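Local coordinates for protein DNA-binding response regulator, merR family (Colwellia psychrerythraea, PDB 3CNB) that probably binds DNA as a response regulator, this chain being its CheY-like receiver domain, predicted to be switched by phosphorylation of an aspartate, at residues A[11-16]-A[26-31]; A[38-43]-A[47-52]; A[71-76]-A[100-105]; A[86-91]-A[125-130]. One frame throughout, in Å; residues are numbered along the deposited sequence.

Contact 1: A[11-16]-A[26-31]; sequences ILIIED and QFLENL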
loop_
_atom_site.group_PDB
_atom_site.type_symbol
_atom_site.label_atom_id
_atom_site.label_comp_id
_atom_site.label_asym_id
_atom_site.label_seq_id
_atom_site.Cartn_x
_atom_site.Cartn_y
_atom_site.Cartn_z
ATOM N N ILE A 11 -6.633 6.846 -0.075
ATOM C CA ILE A 11 -5.453 5.991 -0.094
ATOM C C ILE A 11 -4.758 6.078 1.240
ATOM O O ILE A 11 -4.527 7.171 1.737
ATOM C CB ILE A 11 -4.450 6.394 -1.211
ATOM C CG1 ILE A 11 -5.065 6.184 -2.592
ATOM C CG2 ILE A 11 -3.148 5.574 -1.130
ATOM C CD1 ILE A 11 -4.390 6.991 -3.674
ATOM N N LEU A 12 -4.409 4.919 1.805
ATOM C CA LEU A 12 -3.610 4.843 3.030
ATOM C C LEU A 12 -2.209 4.310 2.731
ATOM O O LEU A 12 -2.044 3.206 2.187
ATOM C CB LEU A 12 -4.305 3.926 4.070
ATOM C CG LEU A 12 -4.084 3.939 5.596
ATOM C CD1 LEU A 12 -3.853 2.511 6.098
ATOM C CD2 LEU A 12 -2.988 4.874 6.100
ATOM N N ILE A 13 -1.204 5.076 3.134
ATOM C CA ILE A 13 0.190 4.700 2.964
ATOM C C ILE A 13 0.757 4.251 4.296
ATOM O O ILE A 13 0.776 5.025 5.251
ATOM C CB ILE A 13 1.054 5.883 2.398
ATOM C CG1 ILE A 13 0.613 6.250 0.984
ATOM C CG2 ILE A 13 2.568 5.557 2.415
ATOM C CD1 ILE A 13 0.969 7.676 0.628
ATOM N N ILE A 14 1.217 3.023 4.350
ATOM C CA ILE A 14 1.882 2.474 5.493
ATOM C C ILE A 14 3.378 2.415 5.287
ATOM O O ILE A 14 3.862 1.602 4.571
ATOM C CB ILE A 14 1.344 1.111 5.811
ATOM C CG1 ILE A 14 -0.116 1.190 6.212
ATOM C CG2 ILE A 14 2.130 0.482 6.854
ATOM C CD1 ILE A 14 -0.870 -0.019 6.082
ATOM N N GLU A 15 4.102 3.285 5.959
ATOM C CA GLU A 15 5.501 3.539 5.681
ATOM C C GLU A 15 6.232 4.323 6.786
ATOM O O GLU A 15 5.883 5.417 7.058
ATOM C CB GLU A 15 5.585 4.297 4.373
ATOM C CG GLU A 15 6.931 4.753 3.940
ATOM C CD GLU A 15 7.862 3.638 3.682
ATOM O OE1 GLU A 15 8.806 3.507 4.419
ATOM O OE2 GLU A 15 7.654 2.876 2.783
ATOM N N ASP A 16 7.269 3.772 7.387
ATOM C CA ASP A 16 7.982 4.491 8.435
ATOM C C ASP A 16 9.054 5.456 8.014
ATOM O O ASP A 16 9.476 6.248 8.798
ATOM C CB ASP A 16 8.423 3.634 9.630
ATOM C CG ASP A 16 9.219 2.447 9.236
ATOM O OD1 ASP A 16 9.468 2.319 8.053
ATOM O OD2 ASP A 16 9.596 1.646 10.065
ATOM N N GLN A 26 3.005 12.976 -2.158
ATOM C CA GLN A 26 2.984 14.088 -3.111
ATOM C C GLN A 26 2.756 13.604 -4.535
ATOM O O GLN A 26 1.967 14.183 -5.273
ATOM C CB GLN A 26 4.303 14.852 -3.051
ATOM C CG GLN A 26 4.302 16.157 -3.826
ATOM C CD GLN A 26 3.239 17.100 -3.367
ATOM O OE1 GLN A 26 3.247 17.554 -2.229
ATOM N NE2 GLN A 26 2.309 17.412 -4.255
ATOM N N PHE A 27 3.482 12.562 -4.912
ATOM C CA PHE A 27 3.261 11.873 -6.184
ATOM C C PHE A 27 1.803 11.435 -6.393
ATOM O O PHE A 27 1.220 11.633 -7.477
ATOM C CB PHE A 27 4.178 10.654 -6.290
ATOM C CG PHE A 27 4.046 9.916 -7.597
ATOM C CD1 PHE A 27 4.668 10.409 -8.752
ATOM C CD2 PHE A 27 3.289 8.754 -7.681
ATOM C CE1 PHE A 27 4.544 9.745 -9.961
ATOM C CE2 PHE A 27 3.170 8.075 -8.885
ATOM C CZ PHE A 27 3.807 8.577 -10.028
ATOM N N LEU A 28 1.211 10.827 -5.372
ATOM C CA LEU A 28 -0.146 10.346 -5.507
ATOM C C LEU A 28 -1.183 11.470 -5.470
ATOM O O LEU A 28 -2.239 11.343 -6.088
ATOM C CB LEU A 28 -0.444 9.270 -4.468
ATOM C CG LEU A 28 0.299 7.948 -4.560
ATOM C CD1 LEU A 28 -0.041 7.091 -3.315
ATOM C CD2 LEU A 28 -0.090 7.249 -5.829
ATOM N N GLU A 29 -0.892 12.569 -4.768
ATOM C CA GLU A 29 -1.752 13.778 -4.828
ATOM C C GLU A 29 -1.696 14.472 -6.183
ATOM O O GLU A 29 -2.717 14.971 -6.658
ATOM C CB GLU A 29 -1.411 14.787 -3.714
ATOM C CG GLU A 29 -1.766 14.253 -2.317
ATOM C CD GLU A 29 -1.421 15.187 -1.174
ATOM O OE1 GLU A 29 -0.512 16.038 -1.323
ATOM O OE2 GLU A 29 -2.063 15.048 -0.112
ATOM N N ASN A 30 -0.501 14.527 -6.780
ATOM C CA ASN A 30 -0.322 15.001 -8.162
ATOM C C ASN A 30 -1.184 14.181 -9.120
ATOM O O ASN A 30 -1.886 14.735 -9.943
ATOM C CB ASN A 30 1.148 14.907 -8.603
ATOM C CG ASN A 30 2.058 15.868 -7.855
ATOM O OD1 ASN A 30 1.592 16.726 -7.114
ATOM N ND2 ASN A 30 3.378 15.705 -8.027
ATOM N N LEU A 31 -1.118 12.856 -8.982
ATOM C CA LEU A 31 -1.839 11.907 -9.837
ATOM C C LEU A 31 -3.350 11.960 -9.628
ATOM O O LEU A 31 -4.113 11.856 -10.581
ATOM C CB LEU A 31 -1.360 10.483 -9.527
ATOM C CG LEU A 31 -0.903 9.540 -10.636
ATOM C CD1 LEU A 31 -0.818 8.141 -10.060
ATOM C CD2 LEU A 31 -1.821 9.571 -11.857
#

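Contact 2: A[38-43]-A[47-52]; sequences KIAYNP and GDLLHT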
loop_
_atom_site.group_PDB
_atom_site.type_symbol
_atom_site.label_atom_id
_atom_site.label_comp_id
_atom_site.label_asym_id
_atom_site.label_seq_id
_atom_site.Cartn_x
_atom_site.Cartn_y
_atom_site.Cartn_z
ATOM N N LYS A 38 -3.625 9.474 3.168
ATOM C CA LYS A 38 -3.201 9.495 4.559
ATOM C C LYS A 38 -1.992 8.595 4.776
ATOM O O LYS A 38 -1.799 7.605 4.052
ATOM C CB LYS A 38 -4.356 9.112 5.491
ATOM C CG LYS A 38 -5.561 10.060 5.414
ATOM C CD LYS A 38 -5.376 11.313 6.263
ATOM C CE LYS A 38 -6.430 12.364 5.925
ATOM N NZ LYS A 38 -5.944 13.743 6.224
ATOM N N ILE A 39 -1.150 8.983 5.739
ATOM C CA ILE A 39 0.032 8.214 6.110
ATOM C C ILE A 39 -0.068 7.653 7.528
ATOM O O ILE A 39 -0.416 8.365 8.464
ATOM C CB ILE A 39 1.349 9.039 6.010
ATOM C CG1 ILE A 39 1.461 9.745 4.659
ATOM C CG2 ILE A 39 2.546 8.145 6.203
ATOM C CD1 ILE A 39 2.427 10.922 4.684
ATOM N N ALA A 40 0.251 6.370 7.655
ATOM C CA ALA A 40 0.490 5.749 8.933
ATOM C C ALA A 40 1.993 5.468 9.037
ATOM O O ALA A 40 2.564 4.702 8.237
ATOM C CB ALA A 40 -0.318 4.499 9.045
ATOM N N TYR A 41 2.634 6.117 10.015
ATOM C CA TYR A 41 4.085 6.077 10.177
ATOM C C TYR A 41 4.557 4.963 11.071
ATOM O O TYR A 41 5.758 4.742 11.199
ATOM C CB TYR A 41 4.598 7.398 10.768
ATOM C CG TYR A 41 4.528 8.591 9.837
ATOM C CD1 TYR A 41 5.377 8.697 8.738
ATOM C CD2 TYR A 41 3.619 9.618 10.067
ATOM C CE1 TYR A 41 5.309 9.802 7.883
ATOM C CE2 TYR A 41 3.547 10.718 9.228
ATOM C CZ TYR A 41 4.392 10.803 8.139
ATOM O OH TYR A 41 4.311 11.907 7.320
ATOM N N ASN A 42 3.622 4.265 11.704
ATOM C CA ASN A 42 3.984 3.232 12.674
ATOM C C ASN A 42 2.908 2.160 12.668
ATOM O O ASN A 42 1.823 2.435 12.173
ATOM C CB ASN A 42 4.150 3.855 14.075
ATOM C CG ASN A 42 2.881 4.493 14.588
ATOM O OD1 ASN A 42 1.884 3.818 14.860
ATOM N ND2 ASN A 42 2.917 5.817 14.743
ATOM N N PRO A 43 3.184 0.959 13.239
ATOM C CA PRO A 43 2.193 -0.130 13.160
ATOM C C PRO A 43 0.814 0.136 13.786
ATOM O O PRO A 43 -0.188 -0.364 13.261
ATOM C CB PRO A 43 2.889 -1.303 13.861
ATOM C CG PRO A 43 4.346 -0.953 13.875
ATOM C CD PRO A 43 4.403 0.533 13.961
ATOM N N GLY A 47 -2.879 0.034 11.912
ATOM C CA GLY A 47 -4.073 -0.698 12.366
ATOM C C GLY A 47 -5.287 0.196 12.499
ATOM O O GLY A 47 -6.396 -0.157 12.089
ATOM N N ASP A 48 -5.038 1.381 13.039
ATOM C CA ASP A 48 -6.072 2.324 13.411
ATOM C C ASP A 48 -6.653 2.992 12.171
ATOM O O ASP A 48 -7.877 2.985 11.974
ATOM C CB ASP A 48 -5.478 3.353 14.394
ATOM C CG ASP A 48 -6.480 4.391 14.841
ATOM O OD1 ASP A 48 -7.681 4.082 14.946
ATOM O OD2 ASP A 48 -6.059 5.539 15.081
ATOM N N LEU A 49 -5.764 3.520 11.322
ATOM C CA LEU A 49 -6.150 4.232 10.103
ATOM C C LEU A 49 -6.799 3.336 9.042
ATOM O O LEU A 49 -7.635 3.801 8.279
ATOM C CB LEU A 49 -4.966 4.996 9.542
ATOM C CG LEU A 49 -4.804 6.454 10.022
ATOM C CD1 LEU A 49 -4.946 6.615 11.508
ATOM C CD2 LEU A 49 -3.474 7.051 9.563
ATOM N N LEU A 50 -6.474 2.042 9.040
ATOM C CA LEU A 50 -7.239 1.060 8.253
ATOM C C LEU A 50 -8.739 1.273 8.400
ATOM O O LEU A 50 -9.483 1.211 7.427
ATOM C CB LEU A 50 -6.930 -0.351 8.731
ATOM C CG LEU A 50 -6.684 -1.537 7.793
ATOM C CD1 LEU A 50 -7.001 -2.821 8.522
ATOM C CD2 LEU A 50 -7.443 -1.482 6.480
ATOM N N HIS A 51 -9.184 1.494 9.634
ATOM C CA HIS A 51 -10.602 1.680 9.914
ATOM C C HIS A 51 -11.062 3.114 9.699
ATOM O O HIS A 51 -12.102 3.338 9.078
ATOM C CB HIS A 51 -10.915 1.205 11.327
ATOM C CG HIS A 51 -10.630 -0.247 11.532
ATOM N ND1 HIS A 51 -11.540 -1.229 11.218
ATOM C CD2 HIS A 51 -9.524 -0.888 11.987
ATOM C CE1 HIS A 51 -11.014 -2.413 11.478
ATOM N NE2 HIS A 51 -9.792 -2.235 11.942
ATOM N N THR A 52 -10.300 4.085 10.194
ATOM C CA THR A 52 -10.806 5.473 10.259
ATOM C C THR A 52 -10.764 6.221 8.911
ATOM O O THR A 52 -11.553 7.136 8.666
ATOM C CB THR A 52 -10.084 6.310 11.330
ATOM O OG1 THR A 52 -8.691 6.400 11.019
ATOM C CG2 THR A 52 -10.242 5.690 12.703
#

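Contact 3: A[71-76]-A[100-105]; sequences SICHRI and SRIVAL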
loop_
_atom_site.group_PDB
_atom_site.type_symbol
_atom_site.label_atom_id
_atom_site.label_comp_id
_atom_site.label_asym_id
_atom_site.label_seq_id
_atom_site.Cartn_x
_atom_site.Cartn_y
_atom_site.Cartn_z
ATOM N N SER A 71 1.518 -10.682 7.197
ATOM C CA SER A 71 0.389 -10.935 8.071
ATOM C C SER A 71 -0.704 -9.863 7.926
ATOM O O SER A 71 -1.898 -10.184 7.842
ATOM C CB SER A 71 0.904 -10.981 9.528
ATOM O OG SER A 71 0.187 -11.933 10.281
ATOM N N ILE A 72 -0.276 -8.598 7.922
ATOM C CA ILE A 72 -1.142 -7.433 7.752
ATOM C C ILE A 72 -1.900 -7.518 6.414
ATOM O O ILE A 72 -3.123 -7.321 6.361
ATOM C CB ILE A 72 -0.330 -6.123 7.848
ATOM C CG1 ILE A 72 -0.207 -5.680 9.311
ATOM C CG2 ILE A 72 -1.088 -4.950 7.206
ATOM C CD1 ILE A 72 0.789 -6.374 10.164
ATOM N N CYS A 73 -1.176 -7.845 5.348
ATOM C CA CYS A 73 -1.793 -8.037 4.022
ATOM C C CYS A 73 -2.835 -9.150 4.032
ATOM O O CYS A 73 -3.942 -8.988 3.519
ATOM C CB CYS A 73 -0.730 -8.362 2.975
ATOM S SG CYS A 73 -1.393 -8.528 1.286
ATOM N N HIS A 74 -2.475 -10.281 4.626
ATOM C CA HIS A 74 -3.402 -11.387 4.791
ATOM C C HIS A 74 -4.649 -10.970 5.566
ATOM O O HIS A 74 -5.770 -11.241 5.119
ATOM C CB HIS A 74 -2.698 -12.545 5.493
ATOM C CG HIS A 74 -3.552 -13.758 5.661
ATOM N ND1 HIS A 74 -4.320 -14.274 4.640
ATOM C CD2 HIS A 74 -3.739 -14.572 6.725
ATOM C CE1 HIS A 74 -4.953 -15.349 5.072
ATOM N NE2 HIS A 74 -4.611 -15.556 6.331
ATOM N N ARG A 75 -4.466 -10.284 6.699
ATOM C CA ARG A 75 -5.613 -9.750 7.482
ATOM C C ARG A 75 -6.499 -8.798 6.689
ATOM O O ARG A 75 -7.712 -8.844 6.838
ATOM C CB ARG A 75 -5.157 -9.063 8.792
ATOM C CG ARG A 75 -6.287 -8.426 9.646
ATOM C CD ARG A 75 -6.406 -6.902 9.411
ATOM N NE ARG A 75 -7.539 -6.305 10.127
ATOM C CZ ARG A 75 -8.747 -6.086 9.613
ATOM N NH1 ARG A 75 -9.009 -6.391 8.351
ATOM N NH2 ARG A 75 -9.698 -5.545 10.362
ATOM N N ILE A 76 -5.904 -7.912 5.885
ATOM C CA ILE A 76 -6.699 -6.980 5.061
ATOM C C ILE A 76 -7.548 -7.745 4.041
ATOM O O ILE A 76 -8.756 -7.537 3.942
ATOM C CB ILE A 76 -5.836 -5.909 4.322
ATOM C CG1 ILE A 76 -5.258 -4.904 5.325
ATOM C CG2 ILE A 76 -6.695 -5.158 3.228
ATOM C CD1 ILE A 76 -4.010 -4.160 4.859
ATOM N N SER A 100 6.285 -13.633 -4.310
ATOM C CA SER A 100 5.341 -14.742 -4.421
ATOM C C SER A 100 4.461 -14.844 -3.174
ATOM O O SER A 100 3.277 -15.110 -3.282
ATOM C CB SER A 100 6.075 -16.062 -4.654
ATOM O OG SER A 100 6.653 -16.106 -5.955
ATOM N N ARG A 101 5.058 -14.638 -2.003
ATOM C CA ARG A 101 4.333 -14.689 -0.723
ATOM C C ARG A 101 3.346 -13.553 -0.590
ATOM O O ARG A 101 2.184 -13.773 -0.259
ATOM C CB ARG A 101 5.310 -14.578 0.441
ATOM C CG ARG A 101 5.929 -15.862 0.860
ATOM C CD ARG A 101 6.681 -15.633 2.157
ATOM N NE ARG A 101 5.783 -15.508 3.295
ATOM C CZ ARG A 101 6.079 -14.857 4.414
ATOM N NH1 ARG A 101 7.256 -14.249 4.547
ATOM N NH2 ARG A 101 5.192 -14.814 5.399
ATOM N N ILE A 102 3.807 -12.326 -0.822
ATOM C CA ILE A 102 2.909 -11.197 -0.679
ATOM C C ILE A 102 1.724 -11.245 -1.668
ATOM O O ILE A 102 0.562 -10.968 -1.298
ATOM C CB ILE A 102 3.655 -9.830 -0.647
ATOM C CG1 ILE A 102 2.811 -8.779 0.088
ATOM C CG2 ILE A 102 4.058 -9.345 -2.065
ATOM C CD1 ILE A 102 2.581 -9.060 1.578
ATOM N N VAL A 103 2.005 -11.633 -2.910
ATOM C CA VAL A 103 0.970 -11.745 -3.907
ATOM C C VAL A 103 -0.033 -12.848 -3.530
ATOM O O VAL A 103 -1.258 -12.636 -3.605
ATOM C CB VAL A 103 1.574 -11.898 -5.349
ATOM C CG1 VAL A 103 0.512 -12.266 -6.348
ATOM C CG2 VAL A 103 2.257 -10.576 -5.756
ATOM N N ALA A 104 0.471 -13.992 -3.073
ATOM C CA ALA A 104 -0.418 -15.112 -2.703
ATOM C C ALA A 104 -1.298 -14.758 -1.499
ATOM O O ALA A 104 -2.393 -15.293 -1.355
ATOM C CB ALA A 104 0.386 -16.338 -2.401
ATOM N N LEU A 105 -0.820 -13.824 -0.676
ATOM C CA LEU A 105 -1.565 -13.297 0.479
ATOM C C LEU A 105 -2.592 -12.215 0.135
ATOM O O LEU A 105 -3.315 -11.755 1.022
ATOM C CB LEU A 105 -0.597 -12.834 1.568
ATOM C CG LEU A 105 0.064 -14.029 2.275
ATOM C CD1 LEU A 105 1.208 -13.596 3.161
ATOM C CD2 LEU A 105 -0.951 -14.875 3.087
HETATM O O HOH W 1 -5.343 -13.581 1.725
#

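Contact 4: A[86-91]-A[125-130]; sequences IVIAMT and KQLVEQ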
loop_
_atom_site.group_PDB
_atom_site.type_symbol
_atom_site.label_atom_id
_atom_site.label_comp_id
_atom_site.label_asym_id
_atom_site.label_seq_id
_atom_site.Cartn_x
_atom_site.Cartn_y
_atom_site.Cartn_z
ATOM N N ILE A 86 -7.535 -2.389 -2.487
ATOM C CA ILE A 86 -6.438 -2.735 -3.396
ATOM C C ILE A 86 -5.129 -2.549 -2.646
ATOM O O ILE A 86 -4.785 -1.430 -2.261
ATOM C CB ILE A 86 -6.404 -1.835 -4.659
ATOM C CG1 ILE A 86 -7.695 -1.956 -5.471
ATOM C CG2 ILE A 86 -5.144 -2.130 -5.525
ATOM C CD1 ILE A 86 -8.041 -0.630 -6.196
ATOM N N VAL A 87 -4.420 -3.653 -2.432
ATOM C CA VAL A 87 -3.184 -3.642 -1.691
ATOM C C VAL A 87 -1.977 -3.716 -2.636
ATOM O O VAL A 87 -1.813 -4.679 -3.381
ATOM C CB VAL A 87 -3.115 -4.804 -0.654
ATOM C CG1 VAL A 87 -1.732 -4.879 -0.029
ATOM C CG2 VAL A 87 -4.188 -4.628 0.438
ATOM N N ILE A 88 -1.127 -2.698 -2.569
ATOM C CA ILE A 88 0.117 -2.694 -3.320
ATOM C C ILE A 88 1.287 -2.746 -2.347
ATOM O O ILE A 88 1.527 -1.794 -1.610
ATOM C CB ILE A 88 0.192 -1.446 -4.254
ATOM C CG1 ILE A 88 -0.948 -1.506 -5.291
ATOM C CG2 ILE A 88 1.529 -1.380 -4.983
ATOM C CD1 ILE A 88 -1.138 -0.250 -6.072
ATOM N N ALA A 89 2.019 -3.858 -2.349
ATOM C CA ALA A 89 3.204 -3.976 -1.504
ATOM C C ALA A 89 4.414 -3.213 -2.056
ATOM O O ALA A 89 4.563 -3.048 -3.260
ATOM C CB ALA A 89 3.562 -5.443 -1.279
ATOM N N MET A 90 5.272 -2.752 -1.146
ATOM C CA MET A 90 6.568 -2.159 -1.471
ATOM C C MET A 90 7.600 -2.795 -0.537
ATOM O O MET A 90 7.282 -3.106 0.609
ATOM C CB MET A 90 6.580 -0.640 -1.225
ATOM C CG MET A 90 5.312 0.111 -1.547
ATOM S SD MET A 90 5.493 1.849 -1.198
ATOM C CE MET A 90 5.065 1.918 0.544
ATOM N N THR A 91 8.825 -2.981 -1.015
ATOM C CA THR A 91 9.915 -3.537 -0.195
ATOM C C THR A 91 11.293 -3.137 -0.735
ATOM O O THR A 91 11.427 -2.819 -1.907
ATOM C CB THR A 91 9.801 -5.089 0.001
ATOM O OG1 THR A 91 10.690 -5.502 1.044
ATOM C CG2 THR A 91 10.103 -5.877 -1.282
ATOM N N LYS A 125 -3.339 3.498 -11.544
ATOM C CA LYS A 125 -4.462 3.974 -12.360
ATOM C C LYS A 125 -5.289 2.802 -12.917
ATOM O O LYS A 125 -6.514 2.791 -12.825
ATOM C CB LYS A 125 -3.949 4.856 -13.498
ATOM C CG LYS A 125 -3.429 6.210 -13.055
ATOM C CD LYS A 125 -3.749 7.279 -14.087
ATOM C CE LYS A 125 -2.785 7.270 -15.256
ATOM N NZ LYS A 125 -3.154 8.307 -16.257
ATOM N N GLN A 126 -4.602 1.820 -13.491
ATOM C CA GLN A 126 -5.250 0.599 -13.954
ATOM C C GLN A 126 -6.091 -0.031 -12.849
ATOM O O GLN A 126 -7.294 -0.239 -13.012
ATOM C CB GLN A 126 -4.209 -0.402 -14.459
ATOM C CG GLN A 126 -4.782 -1.505 -15.333
ATOM C CD GLN A 126 -4.800 -2.852 -14.635
ATOM O OE1 GLN A 126 -3.811 -3.263 -14.028
ATOM N NE2 GLN A 126 -5.929 -3.546 -14.719
ATOM N N LEU A 127 -5.451 -0.333 -11.724
ATOM C CA LEU A 127 -6.124 -1.018 -10.607
ATOM C C LEU A 127 -7.349 -0.282 -10.078
ATOM O O LEU A 127 -8.336 -0.919 -9.716
ATOM C CB LEU A 127 -5.144 -1.335 -9.464
ATOM C CG LEU A 127 -4.083 -2.387 -9.791
ATOM C CD1 LEU A 127 -2.946 -2.352 -8.776
ATOM C CD2 LEU A 127 -4.675 -3.804 -9.904
ATOM N N VAL A 128 -7.286 1.048 -10.051
ATOM C CA VAL A 128 -8.391 1.867 -9.581
ATOM C C VAL A 128 -9.571 1.719 -10.537
ATOM O O VAL A 128 -10.715 1.539 -10.098
ATOM C CB VAL A 128 -7.956 3.339 -9.424
ATOM C CG1 VAL A 128 -9.149 4.294 -9.397
ATOM C CG2 VAL A 128 -7.138 3.494 -8.156
ATOM N N GLU A 129 -9.271 1.740 -11.837
ATOM C CA GLU A 129 -10.276 1.610 -12.894
ATOM C C GLU A 129 -10.893 0.210 -12.984
ATOM O O GLU A 129 -12.109 0.080 -13.097
ATOM C CB GLU A 129 -9.676 2.016 -14.241
ATOM C CG GLU A 129 -10.548 2.985 -15.027
ATOM C CD GLU A 129 -10.819 4.277 -14.273
ATOM O OE1 GLU A 129 -9.860 4.895 -13.762
ATOM O OE2 GLU A 129 -11.997 4.678 -14.191
ATOM N N GLN A 130 -10.058 -0.828 -12.911
ATOM C CA GLN A 130 -10.510 -2.227 -13.014
ATOM C C GLN A 130 -11.353 -2.685 -11.822
ATOM O O GLN A 130 -11.920 -3.778 -11.827
ATOM C CB GLN A 130 -9.322 -3.177 -13.248
ATOM C CG GLN A 130 -8.548 -3.576 -12.000
ATOM C CD GLN A 130 -8.921 -4.952 -11.442
ATOM O OE1 GLN A 130 -8.416 -5.354 -10.393
ATOM N NE2 GLN A 130 -9.799 -5.673 -12.138
#

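Contact 1: A[11-16]-A[26-31]
I11 and I13 meet L28 in the first beta-alpha-beta unit of the CheY-like receiver fold. The strand 10-14 lies inside the parallel sheet, and the helix 18-31 packs on one face of it. The contact across the two segments is apolar and small, about 111 Å² in all. L28 sends one methyl, CD1, to both isoleucines. I11 CG2 touches L28 CD1 at 4.1 Å, the two side chains crossing at about a right angle. In I11, CG1 stands anti to the carbonyl carbon (chi1 -65°), which turns CG2 to the leucine. I13 has the same rotamer but uses its other branch. Its CD1 comes to L28 CD1 tip to tip. I37 of the neighbouring strand also packs on all three residues.

The polar contacts lie elsewhere. On the strand side, E15 follows the last strand residue and forms a salt bridge with K113, close to D61, the predicted phosphorylation site. On the outer side of the helix, Q26 NE2 donates to N30 OD1 at 3.0 Å. The acceptor lies in the amide plane of Q26, while the donor sits above the carbonyl plane of N30, 36° out of it.

Contact 2: A[38-43]-A[47-52]
L49 packs over the end of strand 36-40 where the chain turns into helix 43-52, a beta-alpha connection of the CheY-like receiver fold. The strand is at the edge of the sheet within this chain. The close part of the contact is made by one methyl. L49 CD2 rests against the backbone of I39, 3.5 Å from I39 O, and reaches A40 CB at 4.1 Å. A40 points its CB toward the helix. I39 points the other way, to helix 18-31, and takes part here through its carbonyl group. On its own side, I39 CG2 lies over one face of the Y41 ring, 3.6 Å above the plane and offset toward the rim. L12 of the next strand packs on both A40 and L49, which ties this part to the sheet.

The loose side is at K38, which starts toward the helix while the end of its chain leads away at the surface. At P43 and G47 no side chains meet, and the touch is a backbone bond in the first turn of the helix. N42 is the N-cap, and its OD1 accepts from the backbone N of D45. In that turn G47 N donates to P43 O at 3.0 Å.

Contact 3: A[71-76]-A[100-105]
C73 and H74 of helix 69-77 pack against I102 of helix 96-104 and L105 just after it. These helices lie next to each other on one face of the receiver sheet, and strand 86-91 comes between them in the chain.

The apolar contacts fall in two places. On the inner side, I102 CD1 reaches C73 CB at 3.7 Å and SG at 4.0 Å. Its CG1 branch is anti to the backbone N (chi1 -155°), which carries CD1 across toward the cysteine. V87 and L60 of the sheet and A107 also pack on C73. C73 SG lies 3.8 Å from L105 O. On the outer side, L105 CD2 sits against H74, 3.8 Å from both CB and ND1. The two side chains cross at about a right angle, and the methyl meets the ring obliquely.

The polar link goes through a water. It donates to L105 O at 2.8 Å and bonds H74 ND1 at 3.2 Å, in the plane of the imidazole and at its edge.

The seam thus grades from a buried apolar side to a hydrated rim, where the L105 carbonyl and the H74 imidazole share one water.

Contact 4: A[86-91]-A[125-130]
I86 opens the strand 86-91 and lies against L127 of helix 117-129, the last helix of the receiver fold. The short helical segment runs nearly antiparallel to the strand, at 161°, with the axes 10.1 Å apart. I86 makes the larger share of the contact and uses both branches. CG1 lies beside the backbone N (chi1 -60°), which leaves CG2 anti to that N. CG2 meets L127 CD1 at 3.9 Å and CB at 4.0 Å. The CG1 branch reaches farther along the helix. Its CD1 lies 3.5 Å from L127 O and 4.2 Å from V128 CA, so this methyl packs on the helix backbone. An alanine here would lack both arms, and this would likely open a gap beside L127 and leave its carbonyl without the methyl that packs on it.

V87 points away, toward helix 69-77. I88 returns to the helix side. Its CD1 touches L127 CD1 at 3.9 Å, and its CG1 lies 4.1 Å from the same L127 CD1. F111 of the neighbouring strand packs on I88 as well.

L127 CD1 therefore touches two isoleucines of one strand. The contact is wholly apolar apart from the carbonyl beside I86. It holds by shape and burial of hydrocarbon, with no directional bond between these two segments.

In the fold
From the N terminus, contact 1 closes the first loop, folding helix 18-31 back on strand 10-14. Contact 2 follows in series and closes a short one, from the edge strand 36-40 to helix 43-52. The two touch through the sheet, with probable backbone hydrogen bonds from I13 to K38 and A40. Contact 3 closes a long loop from helix 69-77 through strand 86-91 to helix 96-104. Contact 4 crosses it, closing the loop from strand 86-91 to helix 117-129. These two meet at V87 and A89. R75 joins contacts 2 and 3 by packing on L50 and H51. L31 against K125 links the helices of contacts 1 and 4. Together they cover both faces of the parallel sheet.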